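Glucosamine kinase (PDB 6HWJ) catalyses the magnesium-dependent transfer of phosphate from ATP to D-glucosamine, giving D-glucosamine 6-phosphate, and acts more weakly on glucose. Local coordinates at residues A[132-137]-A[180-185]. Residues are numbered along the deposited sequence; the frame is centred on the assembly and turned at random.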
ATOM      1  N   VAL A 132      11.128   1.904 -12.340  1.00 25.67           N
ATOM      2  CA  VAL A 132      10.545   3.228 -12.420  1.00 25.23           C
ATOM      3  C   VAL A 132       9.036   3.042 -12.521  1.00 26.17           C
ATOM      4  O   VAL A 132       8.544   2.342 -13.418  1.00 26.52           O
ATOM      5  CB  VAL A 132      11.065   4.009 -13.630  1.00 28.99           C
ATOM      6  CG1 VAL A 132      10.308   5.352 -13.755  1.00 24.90           C
ATOM      7  CG2 VAL A 132      12.561   4.216 -13.545  1.00 31.11           C
ATOM      8  N   LYS A 133       8.311   3.670 -11.617  1.00 27.57           N
ATOM      9  CA  LYS A 133       6.851   3.601 -11.580  1.00 27.63           C
ATOM     10  C   LYS A 133       6.342   5.013 -11.805  1.00 27.17           C
ATOM     11  O   LYS A 133       6.555   5.881 -10.947  1.00 27.59           O
ATOM     12  CB  LYS A 133       6.362   3.048 -10.248  1.00 33.80           C
ATOM     13  CG  LYS A 133       4.845   2.940 -10.145  1.00 41.69           C
ATOM     14  CD  LYS A 133       4.446   2.299  -8.817  1.00 50.97           C
ATOM     15  CE  LYS A 133       2.935   2.103  -8.721  1.00 59.88           C
ATOM     16  NZ  LYS A 133       2.524   1.610  -7.373  1.00 65.47           N
ATOM     17  N   TRP A 134       5.696   5.234 -12.953  1.00 24.54           N
ATOM     18  CA  TRP A 134       5.065   6.503 -13.252  1.00 26.61           C
ATOM     19  C   TRP A 134       3.683   6.565 -12.613  1.00 28.76           C
ATOM     20  O   TRP A 134       2.865   5.659 -12.797  1.00 28.64           O
ATOM     21  CB  TRP A 134       4.891   6.697 -14.761  1.00 28.06           C
ATOM     22  CG  TRP A 134       6.146   6.648 -15.562  1.00 26.81           C
ATOM     23  CD1 TRP A 134       6.563   5.617 -16.361  1.00 26.02           C
ATOM     24  CD2 TRP A 134       7.143   7.657 -15.645  1.00 24.54           C
ATOM     25  NE1 TRP A 134       7.765   5.940 -16.943  1.00 26.36           N
ATOM     26  CE2 TRP A 134       8.145   7.184 -16.519  1.00 26.55           C
ATOM     27  CE3 TRP A 134       7.287   8.921 -15.076  1.00 24.49           C
ATOM     28  CZ2 TRP A 134       9.275   7.925 -16.824  1.00 25.93           C
ATOM     29  CZ3 TRP A 134       8.407   9.664 -15.380  1.00 27.83           C
ATOM     30  CH2 TRP A 134       9.395   9.163 -16.254  1.00 28.71           C
ATOM     31  N   ALA A 135       3.414   7.633 -11.884  1.00 29.10           N
ATOM     32  CA  ALA A 135       2.035   7.979 -11.590  1.00 33.23           C
ATOM     33  C   ALA A 135       1.363   8.241 -12.931  1.00 37.50           C
ATOM     34  O   ALA A 135       2.026   8.572 -13.928  1.00 41.92           O
ATOM     35  CB  ALA A 135       1.957   9.195 -10.676  1.00 34.12           C
ATOM     36  N   VAL A 136       0.071   8.016 -12.986  1.00 30.51           N
ATOM     37  CA  VAL A 136      -0.677   8.285 -14.214  1.00 33.84           C
ATOM     38  C   VAL A 136      -1.680   9.396 -13.913  1.00 35.53           C
ATOM     39  O   VAL A 136      -1.438  10.575 -14.212  1.00 34.48           O
ATOM     40  CB  VAL A 136      -1.358   7.013 -14.734  1.00 37.22           C
ATOM     41  CG1 VAL A 136      -2.193   7.316 -15.976  1.00 38.54           C
ATOM     42  CG2 VAL A 136      -0.318   5.956 -15.043  1.00 37.35           C
ATOM     43  N   ARG A 137      -2.794   9.040 -13.291  1.00 37.96           N
ATOM     44  CA  ARG A 137      -3.786  10.037 -12.897  1.00 40.01           C
ATOM     45  C   ARG A 137      -3.329  10.708 -11.609  1.00 32.15           C
ATOM     46  O   ARG A 137      -2.914  10.041 -10.665  1.00 29.87           O
ATOM     47  CB  ARG A 137      -5.155   9.376 -12.720  1.00 55.13           C
ATOM     48  CG  ARG A 137      -6.274  10.326 -12.359  1.00 70.29           C
ATOM     49  CD  ARG A 137      -6.559  11.324 -13.467  1.00 82.71           C
ATOM     50  NE  ARG A 137      -7.700  12.177 -13.135  1.00 93.23           N
ATOM     51  CZ  ARG A 137      -8.970  11.872 -13.398  1.00100.52           C
ATOM     52  NH1 ARG A 137      -9.277  10.728 -13.998  1.00101.96           N
ATOM     53  NH2 ARG A 137      -9.934  12.716 -13.057  1.00104.18           N
ATOM     54  N   LEU A 180       3.178  12.818  -5.863  1.00 26.40           N
ATOM     55  CA  LEU A 180       4.055  11.823  -6.460  1.00 26.49           C
ATOM     56  C   LEU A 180       3.838  11.750  -7.960  1.00 27.26           C
ATOM     57  O   LEU A 180       2.708  11.572  -8.429  1.00 28.56           O
ATOM     58  CB  LEU A 180       3.798  10.456  -5.842  1.00 26.95           C
ATOM     59  CG  LEU A 180       4.464   9.243  -6.503  1.00 32.58           C
ATOM     60  CD1 LEU A 180       5.981   9.300  -6.388  1.00 29.18           C
ATOM     61  CD2 LEU A 180       3.960   7.951  -5.889  1.00 34.88           C
ATOM     62  N   LEU A 181       4.934  11.858  -8.710  1.00 24.40           N
ATOM     63  CA  LEU A 181       4.910  11.703 -10.156  1.00 24.53           C
ATOM     64  C   LEU A 181       5.629  10.443 -10.608  1.00 26.96           C
ATOM     65  O   LEU A 181       5.188   9.823 -11.584  1.00 25.85           O
ATOM     66  CB  LEU A 181       5.556  12.909 -10.830  1.00 25.06           C
ATOM     67  CG  LEU A 181       5.012  14.290 -10.460  1.00 27.89           C
ATOM     68  CD1 LEU A 181       5.754  15.376 -11.262  1.00 30.29           C
ATOM     69  CD2 LEU A 181       3.522  14.374 -10.686  1.00 29.34           C
ATOM     70  N   ALA A 182       6.698  10.056  -9.904  1.00 25.18           N
ATOM     71  CA  ALA A 182       7.472   8.865 -10.247  1.00 25.17           C
ATOM     72  C   ALA A 182       8.312   8.440  -9.053  1.00 25.12           C
ATOM     73  O   ALA A 182       8.838   9.279  -8.323  1.00 24.17           O
ATOM     74  CB  ALA A 182       8.392   9.094 -11.448  1.00 24.39           C
ATOM     75  N   SER A 183       8.452   7.131  -8.880  1.00 25.06           N
ATOM     76  CA  SER A 183       9.351   6.551  -7.900  1.00 24.52           C
ATOM     77  C   SER A 183      10.305   5.605  -8.615  1.00 24.99           C
ATOM     78  O   SER A 183       9.959   4.997  -9.637  1.00 27.16           O
ATOM     79  CB  SER A 183       8.582   5.800  -6.812  1.00 29.95           C
ATOM     80  OG  SER A 183       7.782   4.784  -7.384  1.00 29.56           O
ATOM     81  N   VAL A 184      11.519   5.503  -8.075  1.00 22.21           N
ATOM     82  CA  VAL A 184      12.542   4.583  -8.555  1.00 24.75           C
ATOM     83  C   VAL A 184      13.058   3.820  -7.345  1.00 22.62           C
ATOM     84  O   VAL A 184      13.555   4.423  -6.390  1.00 24.25           O
ATOM     85  CB  VAL A 184      13.681   5.315  -9.263  1.00 24.71           C
ATOM     86  CG1 VAL A 184      14.615   4.340  -9.947  1.00 25.00           C
ATOM     87  CG2 VAL A 184      13.119   6.311 -10.280  1.00 26.01           C
ATOM     88  N   VAL A 185      12.905   2.496  -7.367  1.00 23.41           N
ATOM     89  CA  VAL A 185      13.342   1.637  -6.279  1.00 23.59           C
ATOM     90  C   VAL A 185      14.044   0.420  -6.877  1.00 25.87           C
ATOM     91  O   VAL A 185      13.917   0.114  -8.064  1.00 24.23           O
ATOM     92  CB  VAL A 185      12.177   1.184  -5.364  1.00 24.02           C
ATOM     93  CG1 VAL A 185      11.397   2.375  -4.839  1.00 24.68           C
ATOM     94  CG2 VAL A 185      11.269   0.235  -6.155  1.00 21.78           C
TER
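Val-132 keeps CG1 anti to the backbone N (chi1 174°), which leaves CG2 opposite the carbonyl carbon and against CG2 of Val-184, 3.9 Å away, the two isopropyl groups standing next to each other on the same face. In Trp-134, CG is likewise anti to the carbonyl carbon (chi1 -58°), and the indole meets Ala-182 obliquely, CE3 lying 3.8 Å from the methyl CB. One face of that indole takes CG1 of Val-132, offset toward the rim. Helix 79-88 packs on this side, with Leu-83 touching both Val-132 and Ala-182. On the other face of the sheet Lys-133 sets its CB 3.6 Å from OG of Ser-183, then runs fully extended away from the strand. The backbones of this pair are tied twice: Lys-133 N to Ser-183 O at 2.9 Å, nearly straight, and Ser-183 N to Lys-133 O at 3.1 Å. Past the last bridge, Ala-135 N still reaches Leu-181 O at 2.8 Å, but from above the carbonyl plane, as the chain leaves the strand. Leu-181 and Ala-182 form a classic beta bulge opposite Leu-170 on the next strand. Here, on two central antiparallel strands of a six-stranded sheet, the extended chain of Lys-133, inferred to bind ATP, carries NZ to a long, weak ion pair with Asp-319, a ligand of the second magnesium, consistent with the N-lobe of protein-kinase-like folds, where a strand lysine meets the nucleotide.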